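Local structure of receptor-type adenylate cyclase gresag 4.3 (Trypanosoma brucei, 1FX4) at residues T14-D19 with V136-G141; L44-I49 with D62-A67; S126-G131 with N217-R222; L177-A182 with V211-L216. The protein catalyses the magnesium-dependent cyclisation of ATP to cyclic AMP and diphosphate through this catalytic domain of a membrane protein that could act as a receptor. One frame throughout, in Å; residues are numbered along the deposited sequence.

Contact 1 of 4, residues T14-D19 with V136-G141; sequences TLIFTD and VGIHTG. With MG (magnesium ion), chain B.
Thr14 OG1 and Thr140 OG1 meet at 2.8 Å in a hydrogen bond whose donor may be either hydroxyl. The two residues form a non-hydrogen-bonded antiparallel pair, with both side chains on one face of the sheet. In both, OG1 is anti to the carbonyl carbon (chi1 -61° in Thr14, -63° in Thr140), and this brings the two hydroxyls together on that face. Thr14 CG2, anti to the backbone N, rests on Ile138 CG2 at 3.6 Å. Further along this face Ile16 and Val136 lie side by side and point the same way, with Ile16 CG2 3.6 Å from Val136 CG1. Helix 71-87 touches Thr14, Ile16 and Val136, and helix 180-185 touches Ile138 and Thr140.

Between the side-chain pairs run the backbone bonds. Leu15 N reaches His139 O at 2.8 Å, and Phe17 N reaches Gly137 O at 2.9 Å. Each is returned by a bond from His139 N and Gly137 N. Strands 13-20 and 134-141 are central neighbours in the sheet of the class III nucleotidyl cyclase catalytic domain. Leu15, Phe17 and His139 lie on the other face, where helix 159-170 touches Phe17 and His139.

Beyond the last pair, Thr18 with Val136, the strand 14-19 delivers Asp19 to the metal site. Asp19 OD1 binds the magnesium ion at 2.3 Å. Asp19 OD2 accepts a hydrogen bond of 2.7 Å from water 1, which is itself a ligand of the ion. The carboxylate is thus tied to the metal both directly and through water. Asp62 supplies the second protein ligand. Thr18 OG1 is bonded to Phe64 N on the next strand.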
loop_
_atom_site.group_PDB
_atom_site.type_symbol
_atom_site.label_atom_id
_atom_site.label_comp_id
_atom_site.label_asym_id
_atom_site.label_seq_id
_atom_site.Cartn_x
_atom_site.Cartn_y
_atom_site.Cartn_z
ATOM N N THR A 14 -18.744 3.634 8.815
ATOM C CA THR A 14 -17.761 3.308 9.839
ATOM C C THR A 14 -16.626 2.630 9.098
ATOM O O THR A 14 -16.826 1.641 8.381
ATOM C CB THR A 14 -18.306 2.363 10.926
ATOM O OG1 THR A 14 -19.400 2.999 11.596
ATOM C CG2 THR A 14 -17.219 2.069 11.961
ATOM N N LEU A 15 -15.440 3.208 9.231
ATOM C CA LEU A 15 -14.279 2.661 8.576
ATOM C C LEU A 15 -13.348 2.048 9.597
ATOM O O LEU A 15 -13.190 2.567 10.698
ATOM C CB LEU A 15 -13.545 3.760 7.809
ATOM C CG LEU A 15 -14.328 4.337 6.634
ATOM C CD1 LEU A 15 -13.525 5.491 6.056
ATOM C CD2 LEU A 15 -14.561 3.253 5.586
ATOM N N ILE A 16 -12.762 0.918 9.223
ATOM C CA ILE A 16 -11.807 0.220 10.069
ATOM C C ILE A 16 -10.519 0.082 9.276
ATOM O O ILE A 16 -10.548 -0.361 8.124
ATOM C CB ILE A 16 -12.247 -1.224 10.382
ATOM C CG1 ILE A 16 -13.629 -1.256 11.029
ATOM C CG2 ILE A 16 -11.199 -1.895 11.289
ATOM C CD1 ILE A 16 -14.204 -2.670 11.097
ATOM N N PHE A 17 -9.410 0.534 9.847
ATOM C CA PHE A 17 -8.119 0.352 9.204
ATOM C C PHE A 17 -7.310 -0.581 10.099
ATOM O O PHE A 17 -7.351 -0.464 11.318
ATOM C CB PHE A 17 -7.366 1.681 9.019
ATOM C CG PHE A 17 -7.753 2.425 7.770
ATOM C CD1 PHE A 17 -8.828 3.294 7.779
ATOM C CD2 PHE A 17 -7.032 2.259 6.591
ATOM C CE1 PHE A 17 -9.180 3.997 6.627
ATOM C CE2 PHE A 17 -7.384 2.964 5.434
ATOM C CZ PHE A 17 -8.457 3.831 5.461
ATOM N N THR A 18 -6.603 -1.526 9.491
ATOM C CA THR A 18 -5.771 -2.446 10.252
ATOM C C THR A 18 -4.398 -2.520 9.641
ATOM O O THR A 18 -4.228 -2.220 8.465
ATOM C CB THR A 18 -6.310 -3.887 10.221
ATOM O OG1 THR A 18 -6.079 -4.472 8.929
ATOM C CG2 THR A 18 -7.811 -3.919 10.535
ATOM N N ASP A 19 -3.422 -2.914 10.445
ATOM C CA ASP A 19 -2.095 -3.132 9.925
ATOM C C ASP A 19 -1.376 -4.051 10.883
ATOM O O ASP A 19 -1.701 -4.084 12.074
ATOM C CB ASP A 19 -1.326 -1.828 9.743
ATOM C CG ASP A 19 -0.302 -1.921 8.619
ATOM O OD1 ASP A 19 -0.039 -3.039 8.140
ATOM O OD2 ASP A 19 0.223 -0.877 8.194
ATOM N N VAL A 136 -5.587 -1.602 15.157
ATOM C CA VAL A 136 -6.870 -1.299 14.548
ATOM C C VAL A 136 -7.360 0.071 14.945
ATOM O O VAL A 136 -7.310 0.444 16.115
ATOM C CB VAL A 136 -7.943 -2.356 14.970
ATOM C CG1 VAL A 136 -9.284 -2.045 14.316
ATOM C CG2 VAL A 136 -7.464 -3.767 14.609
ATOM N N GLY A 137 -7.842 0.814 13.959
ATOM C CA GLY A 137 -8.377 2.135 14.209
ATOM C C GLY A 137 -9.769 2.145 13.618
ATOM O O GLY A 137 -9.966 1.627 12.525
ATOM N N ILE A 138 -10.713 2.766 14.322
ATOM C CA ILE A 138 -12.106 2.822 13.873
ATOM C C ILE A 138 -12.650 4.241 13.982
ATOM O O ILE A 138 -12.466 4.908 15.002
ATOM C CB ILE A 138 -13.008 1.923 14.755
ATOM C CG1 ILE A 138 -12.470 0.483 14.796
ATOM C CG2 ILE A 138 -14.463 1.968 14.258
ATOM C CD1 ILE A 138 -13.206 -0.407 15.822
ATOM N N HIS A 139 -13.339 4.687 12.935
ATOM C CA HIS A 139 -13.934 6.018 12.933
ATOM C C HIS A 139 -15.223 5.989 12.148
ATOM O O HIS A 139 -15.341 5.228 11.184
ATOM C CB HIS A 139 -12.998 7.056 12.312
ATOM C CG HIS A 139 -13.571 8.441 12.319
ATOM N ND1 HIS A 139 -13.699 9.205 11.176
ATOM C CD2 HIS A 139 -14.088 9.181 13.328
ATOM C CE1 HIS A 139 -14.272 10.356 11.486
ATOM N NE2 HIS A 139 -14.515 10.367 12.783
ATOM N N THR A 140 -16.176 6.826 12.555
ATOM C CA THR A 140 -17.472 6.906 11.889
ATOM C C THR A 140 -17.735 8.338 11.430
ATOM O O THR A 140 -17.432 9.295 12.141
ATOM C CB THR A 140 -18.604 6.476 12.837
ATOM O OG1 THR A 140 -18.421 5.104 13.200
ATOM C CG2 THR A 140 -19.969 6.646 12.172
ATOM N N GLY A 141 -18.277 8.479 10.224
ATOM C CA GLY A 141 -18.583 9.804 9.705
ATOM C C GLY A 141 -19.083 9.745 8.277
ATOM O O GLY A 141 -19.080 8.672 7.656
HETATM MG MG MG B . 1.692 -2.798 6.658
HETATM O O HOH W 1 2.627 -0.563 7.019
HETATM O O HOH W 2 2.620 -2.977 8.923
HETATM O O HOH W 3 0.524 -1.641 4.780
#

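Contact 2 of 4, residues L44-I49 with D62-A67; sequences LIRSLI and DSFMIA. With MG (magnesium ion), chain B.
The ring of Phe64 carries Ile45 on one face and Arg46 at its edge. Ile45 CG2 sits almost exactly over the ring centre, 3.8 Å from the centroid and 4° off the normal, a CH-pi contact. Ile45 CD1 extends the same covering to Phe64 CD1 at 3.8 Å. Arg46 NE lies near the ring plane, 4.0 Å from Phe64 CE2. The guanidinium stands steeply to the ring, with 72° between the planes, so Phe64 CZ comes under one guanidinium face and the two groups do not stack. The extended chain of Arg46, from CG to NE, carries the group past the ring, and its NH2 forms a salt bridge with Glu56. His42 meets Phe64 edge-to-face.

This is a helix packed on the sheet of the cyclase domain. Over residues 44-49 and 63-67 the helix and strand axes run nearly parallel, 3° apart in direction and 10.9 Å at closest approach. One turn after Ile45, Ile49 faces the sheet again. Ile49 CD1 meets Ile66 CG1 at 3.8 Å. Ile66 also reaches back to the first turn, where Ile66 CD1 lies 4.0 Å from Ile45 CG2. Phe64 and Ile66 alternate with Ser63 and Met65, which point away from the helix; Met65 packs on Phe17.

Asp62, just before the strand, takes no part in this packing. Asp62 OD1 binds the magnesium ion at 2.4 Å, joining Asp19 and three waters.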
loop_
_atom_site.group_PDB
_atom_site.type_symbol
_atom_site.label_atom_id
_atom_site.label_comp_id
_atom_site.label_asym_id
_atom_site.label_seq_id
_atom_site.Cartn_x
_atom_site.Cartn_y
_atom_site.Cartn_z
ATOM N N LEU A 44 -8.280 -14.969 8.198
ATOM C CA LEU A 44 -9.013 -14.689 9.430
ATOM C C LEU A 44 -9.809 -13.409 9.289
ATOM O O LEU A 44 -11.005 -13.368 9.604
ATOM C CB LEU A 44 -8.076 -14.557 10.633
ATOM C CG LEU A 44 -7.245 -15.774 11.035
ATOM C CD1 LEU A 44 -6.358 -15.389 12.213
ATOM C CD2 LEU A 44 -8.176 -16.933 11.419
ATOM N N ILE A 45 -9.150 -12.355 8.811
ATOM C CA ILE A 45 -9.843 -11.089 8.654
ATOM C C ILE A 45 -10.995 -11.149 7.655
ATOM O O ILE A 45 -12.053 -10.599 7.904
ATOM C CB ILE A 45 -8.863 -9.937 8.336
ATOM C CG1 ILE A 45 -7.957 -9.728 9.555
ATOM C CG2 ILE A 45 -9.634 -8.678 7.974
ATOM C CD1 ILE A 45 -6.812 -8.709 9.326
ATOM N N ARG A 46 -10.797 -11.833 6.537
ATOM C CA ARG A 46 -11.860 -11.950 5.543
ATOM C C ARG A 46 -13.064 -12.749 6.060
ATOM O O ARG A 46 -14.198 -12.458 5.687
ATOM C CB ARG A 46 -11.320 -12.513 4.233
ATOM C CG ARG A 46 -10.476 -11.478 3.512
ATOM C CD ARG A 46 -9.784 -11.999 2.276
ATOM N NE ARG A 46 -9.238 -10.867 1.538
ATOM C CZ ARG A 46 -8.043 -10.826 0.956
ATOM N NH1 ARG A 46 -7.227 -11.870 1.005
ATOM N NH2 ARG A 46 -7.671 -9.721 0.319
ATOM N N SER A 47 -12.821 -13.710 6.951
ATOM C CA SER A 47 -13.913 -14.485 7.548
ATOM C C SER A 47 -14.737 -13.562 8.435
ATOM O O SER A 47 -15.956 -13.691 8.515
ATOM C CB SER A 47 -13.375 -15.638 8.409
ATOM O OG SER A 47 -12.608 -16.541 7.630
ATOM N N LEU A 48 -14.054 -12.661 9.139
ATOM C CA LEU A 48 -14.708 -11.712 10.036
ATOM C C LEU A 48 -15.501 -10.684 9.240
ATOM O O LEU A 48 -16.612 -10.303 9.640
ATOM C CB LEU A 48 -13.672 -11.014 10.920
ATOM C CG LEU A 48 -13.045 -11.947 11.956
ATOM C CD1 LEU A 48 -11.847 -11.291 12.614
ATOM C CD2 LEU A 48 -14.098 -12.309 12.993
ATOM N N ILE A 49 -14.909 -10.206 8.142
ATOM C CA ILE A 49 -15.581 -9.253 7.268
ATOM C C ILE A 49 -16.926 -9.869 6.830
ATOM O O ILE A 49 -17.972 -9.226 6.909
ATOM C CB ILE A 49 -14.722 -8.928 6.026
ATOM C CG1 ILE A 49 -13.529 -8.044 6.436
ATOM C CG2 ILE A 49 -15.556 -8.193 4.978
ATOM C CD1 ILE A 49 -12.592 -7.698 5.286
ATOM N N ASP A 62 -0.108 -5.586 4.125
ATOM C CA ASP A 62 -0.889 -6.390 5.052
ATOM C C ASP A 62 -1.924 -5.547 5.771
ATOM O O ASP A 62 -2.437 -5.930 6.824
ATOM C CB ASP A 62 0.008 -7.125 6.038
ATOM C CG ASP A 62 1.219 -6.326 6.432
ATOM O OD1 ASP A 62 1.098 -5.101 6.634
ATOM O OD2 ASP A 62 2.302 -6.932 6.540
ATOM N N SER A 63 -2.213 -4.383 5.204
ATOM C CA SER A 63 -3.189 -3.473 5.774
ATOM C C SER A 63 -4.565 -3.675 5.148
ATOM O O SER A 63 -4.677 -3.875 3.935
ATOM C CB SER A 63 -2.748 -2.030 5.554
ATOM O OG SER A 63 -3.764 -1.133 5.951
ATOM N N PHE A 64 -5.607 -3.643 5.973
ATOM C CA PHE A 64 -6.974 -3.781 5.470
ATOM C C PHE A 64 -7.725 -2.480 5.690
ATOM O O PHE A 64 -7.497 -1.769 6.674
ATOM C CB PHE A 64 -7.753 -4.881 6.219
ATOM C CG PHE A 64 -7.654 -6.234 5.593
ATOM C CD1 PHE A 64 -6.598 -7.080 5.913
ATOM C CD2 PHE A 64 -8.626 -6.674 4.700
ATOM C CE1 PHE A 64 -6.508 -8.358 5.350
ATOM C CE2 PHE A 64 -8.547 -7.954 4.131
ATOM C CZ PHE A 64 -7.489 -8.792 4.456
ATOM N N MET A 65 -8.594 -2.157 4.742
ATOM C CA MET A 65 -9.471 -1.011 4.881
ATOM C C MET A 65 -10.845 -1.663 4.763
ATOM O O MET A 65 -11.155 -2.313 3.751
ATOM C CB MET A 65 -9.286 -0.011 3.756
ATOM C CG MET A 65 -10.206 1.191 3.915
ATOM S SD MET A 65 -10.001 2.367 2.581
ATOM C CE MET A 65 -11.378 3.492 2.928
ATOM N N ILE A 66 -11.638 -1.527 5.814
ATOM C CA ILE A 66 -12.957 -2.147 5.864
ATOM C C ILE A 66 -14.016 -1.088 6.134
ATOM O O ILE A 66 -13.787 -0.160 6.914
ATOM C CB ILE A 66 -12.974 -3.222 6.991
ATOM C CG1 ILE A 66 -11.889 -4.276 6.725
ATOM C CG2 ILE A 66 -14.333 -3.899 7.075
ATOM C CD1 ILE A 66 -11.567 -5.154 7.925
ATOM N N ALA A 67 -15.158 -1.209 5.457
ATOM C CA ALA A 67 -16.257 -0.270 5.645
ATOM C C ALA A 67 -17.446 -1.048 6.186
ATOM O O ALA A 67 -17.611 -2.223 5.872
ATOM C CB ALA A 67 -16.626 0.401 4.321
HETATM MG MG MG B . 1.692 -2.798 6.658
HETATM O O HOH W 2 2.620 -2.977 8.923
HETATM O O HOH W 1 2.627 -0.563 7.019
HETATM O O HOH W 3 0.524 -1.641 4.780
#

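Contact 3 of 4, residues S126-G131 with N217-R222; sequences SRLWNG and NAVPGR
With CG anti to the carbonyl carbon (chi1 -79°) and the chain extended from CG to NE, Arg222 runs its whole length across Trp129. The indole is placed by a similar first torsion, chi1 -58°. Arg222 CG meets Trp129 CZ2 at 3.5 Å. Arg222 CD lies over the six-membered ring of Trp129, 3.9 Å from its centroid, as a CH-pi contact. The guanidinium then lies flat on the same face, its plane 9° from that of the indole, in a cation-pi stack with Arg222 CZ 4.2 Å from the six-ring centroid of Trp129. Val219 CG2 covers the opposite face of the guanidinium, over its centre.

At the guanidinium edge, two nitrogens grip one acceptor, Leu128 O. Arg222 NE bonds to Leu128 O at 2.7 Å and Arg222 NH2 at 2.9 Å. The oxygen is close to the guanidinium plane for both. Together the side-on grip and the stack restrict rotation of the group. Its remaining nitrogen, NH1, bonds to Gln82 and to the carbonyl of Gly174.

Leu128 packs on the neighbouring turn, with Leu128 CD2 3.5 Å from Pro220 O and CD1 3.6 Å from Gly221 O. Residues Val219 to Arg222 form a type II beta turn, and Gly221 sits at its third position with a positive phi. The contact lies away from the metal site and joins the region round Leu128 and Trp129 to the segment after strand 211-216, through an arginine-tryptophan stack closed by two side-on N-H bonds to one main-chain carbonyl oxygen.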
loop_
_atom_site.group_PDB
_atom_site.type_symbol
_atom_site.label_atom_id
_atom_site.label_comp_id
_atom_site.label_asym_id
_atom_site.label_seq_id
_atom_site.Cartn_x
_atom_site.Cartn_y
_atom_site.Cartn_z
ATOM N N SER A 126 1.556 -15.492 27.376
ATOM C CA SER A 126 0.804 -16.304 26.421
ATOM C C SER A 126 -0.714 -16.281 26.597
ATOM O O SER A 126 -1.444 -16.702 25.711
ATOM C CB SER A 126 1.340 -17.743 26.361
ATOM O OG SER A 126 1.109 -18.432 27.570
ATOM N N ARG A 127 -1.188 -15.768 27.721
ATOM C CA ARG A 127 -2.614 -15.689 27.951
ATOM C C ARG A 127 -3.121 -14.399 27.278
ATOM O O ARG A 127 -4.308 -14.301 26.932
ATOM C CB ARG A 127 -2.890 -15.659 29.471
ATOM C CG ARG A 127 -4.290 -16.108 29.860
ATOM C CD ARG A 127 -4.621 -17.531 29.402
ATOM N NE ARG A 127 -5.981 -17.900 29.785
ATOM C CZ ARG A 127 -6.949 -18.245 28.935
ATOM N NH1 ARG A 127 -6.721 -18.273 27.625
ATOM N NH2 ARG A 127 -8.160 -18.559 29.400
ATOM N N LEU A 128 -2.192 -13.488 26.972
ATOM C CA LEU A 128 -2.557 -12.193 26.388
ATOM C C LEU A 128 -2.016 -11.874 25.003
ATOM O O LEU A 128 -2.554 -10.976 24.304
ATOM C CB LEU A 128 -2.071 -11.063 27.300
ATOM C CG LEU A 128 -2.472 -11.102 28.760
ATOM C CD1 LEU A 128 -1.740 -9.998 29.517
ATOM C CD2 LEU A 128 -3.943 -10.893 28.793
ATOM N N TRP A 129 -0.930 -12.548 24.623
ATOM C CA TRP A 129 -0.290 -12.298 23.355
ATOM C C TRP A 129 0.084 -13.604 22.697
ATOM O O TRP A 129 0.663 -14.475 23.332
ATOM C CB TRP A 129 0.977 -11.462 23.609
ATOM C CG TRP A 129 0.690 -10.163 24.294
ATOM C CD1 TRP A 129 0.808 -9.887 25.632
ATOM C CD2 TRP A 129 0.233 -8.957 23.674
ATOM N NE1 TRP A 129 0.453 -8.580 25.878
ATOM C CE2 TRP A 129 0.096 -7.984 24.692
ATOM C CE3 TRP A 129 -0.068 -8.592 22.345
ATOM C CZ2 TRP A 129 -0.332 -6.669 24.427
ATOM C CZ3 TRP A 129 -0.489 -7.288 22.089
ATOM C CH2 TRP A 129 -0.617 -6.344 23.123
ATOM N N ASN A 130 -0.116 -13.662 21.388
ATOM C CA ASN A 130 0.206 -14.839 20.608
ATOM C C ASN A 130 0.073 -14.549 19.113
ATOM O O ASN A 130 -1.010 -14.226 18.634
ATOM C CB ASN A 130 -0.738 -15.992 20.976
ATOM C CG ASN A 130 -0.533 -17.214 20.109
ATOM O OD1 ASN A 130 0.597 -17.611 19.825
ATOM N ND2 ASN A 130 -1.630 -17.812 19.672
ATOM N N GLY A 131 1.183 -14.651 18.390
ATOM C CA GLY A 131 1.163 -14.439 16.947
ATOM C C GLY A 131 1.240 -13.007 16.460
ATOM O O GLY A 131 1.710 -12.126 17.164
ATOM N N ASN A 217 -11.158 -2.748 24.891
ATOM C CA ASN A 217 -10.403 -3.802 25.570
ATOM C C ASN A 217 -10.840 -5.192 25.114
ATOM O O ASN A 217 -11.422 -5.958 25.884
ATOM C CB ASN A 217 -10.569 -3.650 27.076
ATOM C CG ASN A 217 -10.106 -2.304 27.565
ATOM O OD1 ASN A 217 -10.748 -1.675 28.427
ATOM N ND2 ASN A 217 -8.981 -1.845 27.025
ATOM N N ALA A 218 -10.517 -5.512 23.865
ATOM C CA ALA A 218 -10.879 -6.787 23.253
ATOM C C ALA A 218 -10.279 -7.991 23.957
ATOM O O ALA A 218 -10.903 -9.044 24.022
ATOM C CB ALA A 218 -10.503 -6.790 21.788
ATOM N N VAL A 219 -9.058 -7.840 24.462
ATOM C CA VAL A 219 -8.380 -8.909 25.192
ATOM C C VAL A 219 -8.025 -8.246 26.524
ATOM O O VAL A 219 -6.956 -7.647 26.673
ATOM C CB VAL A 219 -7.091 -9.362 24.452
ATOM C CG1 VAL A 219 -6.364 -10.465 25.244
ATOM C CG2 VAL A 219 -7.439 -9.873 23.045
ATOM N N PRO A 220 -8.962 -8.306 27.505
ATOM C CA PRO A 220 -8.709 -7.685 28.817
ATOM C C PRO A 220 -7.383 -8.089 29.439
ATOM O O PRO A 220 -6.989 -9.254 29.388
ATOM C CB PRO A 220 -9.896 -8.190 29.657
ATOM C CG PRO A 220 -10.983 -8.348 28.644
ATOM C CD PRO A 220 -10.247 -9.009 27.488
ATOM N N GLY A 221 -6.663 -7.098 29.969
ATOM C CA GLY A 221 -5.392 -7.377 30.606
ATOM C C GLY A 221 -4.195 -6.876 29.826
ATOM O O GLY A 221 -3.097 -6.782 30.380
ATOM N N ARG A 222 -4.388 -6.597 28.535
ATOM C CA ARG A 222 -3.286 -6.109 27.708
ATOM C C ARG A 222 -2.846 -4.710 28.065
ATOM O O ARG A 222 -3.663 -3.860 28.405
ATOM C CB ARG A 222 -3.670 -6.095 26.228
ATOM C CG ARG A 222 -3.599 -7.442 25.553
ATOM C CD ARG A 222 -3.984 -7.345 24.081
ATOM N NE ARG A 222 -3.741 -8.641 23.475
ATOM C CZ ARG A 222 -4.013 -8.979 22.224
ATOM N NH1 ARG A 222 -4.561 -8.100 21.393
ATOM N NH2 ARG A 222 -3.722 -10.213 21.817
#

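Contact 4 of 4, residues L177-A182 with V211-L216; sequences LMTHAA and VRMYQL
Met178 and Tyr214 form the hydrogen-bonded pair at the centre of this antiparallel ladder between strands 176-179 and 211-216 of the cyclase sheet. Met178 N to Tyr214 O and Tyr214 N to Met178 O are both 2.8 Å. The bent end of Met178 brings Met178 CE to Tyr214 CB at 4.0 Å and to Leu216 CB. On the other face Leu177 crosses Met213 at about a right angle, with Leu177 CD1 3.8 Å from Met213 CG. Helix 159-170 touches both residues there.

At the strand end the chain turns into helix 180-185. His180 CG is anti to the backbone N (chi1 178°), which lays the imidazole alongside Arg212 and Tyr214. The guanidinium of Arg212 stacks on one face of the His180 ring, centres 3.7 Å apart and planes at 25°. Tyr214 meets the imidazole rim to rim instead, and His180 ND1 gives Tyr214 OH a weak hydrogen bond of 3.4 Å. Farther out, the Tyr214 ring stacks with Tyr183. Thr179 is the N-cap of the helix: Thr179 OG1 accepts from Ala182 N at 3.1 Å, although the position of this oxygen is less certain.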
loop_
_atom_site.group_PDB
_atom_site.type_symbol
_atom_site.label_atom_id
_atom_site.label_comp_id
_atom_site.label_asym_id
_atom_site.label_seq_id
_atom_site.Cartn_x
_atom_site.Cartn_y
_atom_site.Cartn_z
ATOM N N LEU A 177 -8.481 1.132 18.633
ATOM C CA LEU A 177 -8.854 2.488 18.990
ATOM C C LEU A 177 -10.086 2.923 18.245
ATOM O O LEU A 177 -10.225 2.670 17.063
ATOM C CB LEU A 177 -7.737 3.490 18.661
ATOM C CG LEU A 177 -6.401 3.319 19.370
ATOM C CD1 LEU A 177 -5.507 4.483 18.995
ATOM C CD2 LEU A 177 -6.616 3.256 20.870
ATOM N N MET A 178 -10.969 3.607 18.958
ATOM C CA MET A 178 -12.177 4.142 18.367
ATOM C C MET A 178 -12.151 5.618 18.654
ATOM O O MET A 178 -11.805 6.032 19.759
ATOM C CB MET A 178 -13.428 3.567 19.041
ATOM C CG MET A 178 -13.561 2.074 18.983
ATOM S SD MET A 178 -15.036 1.600 19.939
ATOM C CE MET A 178 -14.425 1.803 21.610
ATOM N N THR A 179 -12.516 6.421 17.669
ATOM C CA THR A 179 -12.583 7.851 17.901
ATOM C C THR A 179 -13.876 8.083 18.684
ATOM O O THR A 179 -14.738 7.191 18.765
ATOM C CB THR A 179 -12.713 8.627 16.589
ATOM O OG1 THR A 179 -13.914 8.207 15.923
ATOM C CG2 THR A 179 -11.510 8.361 15.691
ATOM N N HIS A 180 -14.003 9.278 19.253
ATOM C CA HIS A 180 -15.203 9.650 19.980
ATOM C C HIS A 180 -16.408 9.491 19.051
ATOM O O HIS A 180 -17.442 8.973 19.454
ATOM C CB HIS A 180 -15.095 11.099 20.459
ATOM C CG HIS A 180 -16.315 11.593 21.176
ATOM N ND1 HIS A 180 -16.571 11.306 22.500
ATOM C CD2 HIS A 180 -17.360 12.340 20.744
ATOM C CE1 HIS A 180 -17.720 11.847 22.852
ATOM N NE2 HIS A 180 -18.223 12.481 21.807
ATOM N N ALA A 181 -16.250 9.898 17.793
ATOM C CA ALA A 181 -17.334 9.799 16.821
ATOM C C ALA A 181 -17.819 8.367 16.611
ATOM O O ALA A 181 -19.016 8.129 16.542
ATOM C CB ALA A 181 -16.928 10.432 15.504
ATOM N N ALA A 182 -16.894 7.416 16.512
ATOM C CA ALA A 182 -17.249 6.017 16.331
ATOM C C ALA A 182 -17.910 5.500 17.602
ATOM O O ALA A 182 -18.980 4.915 17.557
ATOM C CB ALA A 182 -16.004 5.189 16.026
ATOM N N VAL A 211 -8.256 14.655 19.136
ATOM C CA VAL A 211 -9.335 13.693 18.984
ATOM C C VAL A 211 -9.396 12.799 20.221
ATOM O O VAL A 211 -8.390 12.226 20.614
ATOM C CB VAL A 211 -9.101 12.825 17.718
ATOM C CG1 VAL A 211 -10.139 11.713 17.624
ATOM C CG2 VAL A 211 -9.150 13.703 16.463
ATOM N N ARG A 212 -10.560 12.730 20.863
ATOM C CA ARG A 212 -10.706 11.875 22.034
ATOM C C ARG A 212 -10.713 10.438 21.553
ATOM O O ARG A 212 -11.514 10.054 20.702
ATOM C CB ARG A 212 -11.977 12.200 22.806
ATOM C CG ARG A 212 -11.889 13.521 23.522
ATOM C CD ARG A 212 -13.180 14.288 23.368
ATOM N NE ARG A 212 -14.216 13.800 24.267
ATOM C CZ ARG A 212 -15.500 14.121 24.159
ATOM N NH1 ARG A 212 -15.907 14.919 23.179
ATOM N NH2 ARG A 212 -16.373 13.674 25.051
ATOM N N MET A 213 -9.812 9.652 22.124
ATOM C CA MET A 213 -9.634 8.259 21.749
ATOM C C MET A 213 -10.167 7.298 22.819
ATOM O O MET A 213 -10.040 7.565 24.025
ATOM C CB MET A 213 -8.132 8.035 21.516
ATOM C CG MET A 213 -7.760 7.356 20.211
ATOM S SD MET A 213 -8.532 7.985 18.723
ATOM C CE MET A 213 -7.175 8.760 17.867
ATOM N N TYR A 214 -10.775 6.199 22.363
ATOM C CA TYR A 214 -11.323 5.162 23.239
ATOM C C TYR A 214 -10.732 3.810 22.874
ATOM O O TYR A 214 -10.800 3.398 21.718
ATOM C CB TYR A 214 -12.846 5.097 23.121
ATOM C CG TYR A 214 -13.489 6.358 23.617
ATOM C CD1 TYR A 214 -13.603 7.471 22.791
ATOM C CD2 TYR A 214 -13.898 6.470 24.944
ATOM C CE1 TYR A 214 -14.096 8.671 23.276
ATOM C CE2 TYR A 214 -14.395 7.663 25.439
ATOM C CZ TYR A 214 -14.486 8.759 24.604
ATOM O OH TYR A 214 -14.940 9.953 25.102
ATOM N N GLN A 215 -10.158 3.132 23.868
ATOM C CA GLN A 215 -9.543 1.828 23.669
ATOM C C GLN A 215 -10.536 0.726 23.956
ATOM O O GLN A 215 -11.060 0.638 25.064
ATOM C CB GLN A 215 -8.329 1.683 24.584
ATOM C CG GLN A 215 -7.690 0.317 24.616
ATOM C CD GLN A 215 -6.543 0.269 25.627
ATOM O OE1 GLN A 215 -6.613 -0.416 26.652
ATOM N NE2 GLN A 215 -5.501 1.013 25.350
ATOM N N LEU A 216 -10.799 -0.097 22.947
ATOM C CA LEU A 216 -11.706 -1.227 23.085
ATOM C C LEU A 216 -10.845 -2.347 23.662
ATOM O O LEU A 216 -9.907 -2.824 23.009
ATOM C CB LEU A 216 -12.257 -1.642 21.716
ATOM C CG LEU A 216 -13.138 -2.896 21.675
ATOM C CD1 LEU A 216 -14.422 -2.653 22.466
ATOM C CD2 LEU A 216 -13.461 -3.274 20.227
#

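How the contacts relate
From the N terminus, strand 13-20 comes first. Contact 1 closes a long loop between it and strand 134-141. Contact 2 closes a short loop within that one, from helix 34-51 to strand 63-68. Strand 63-68 returns to pair with strand 13-20, so contacts 1 and 2 are neighbours in one sheet. Contact 3 crosses contact 1: it starts on helix 122-128, inside the first loop, and ends beyond strand 211-216. Contact 4 lies wholly within the span of contact 3. Strand 134-141 pairs with strand 176-179, which links contacts 1 and 4 across the sheet. Contacts 3 and 4 adjoin in sequence at Leu216 and Asn217.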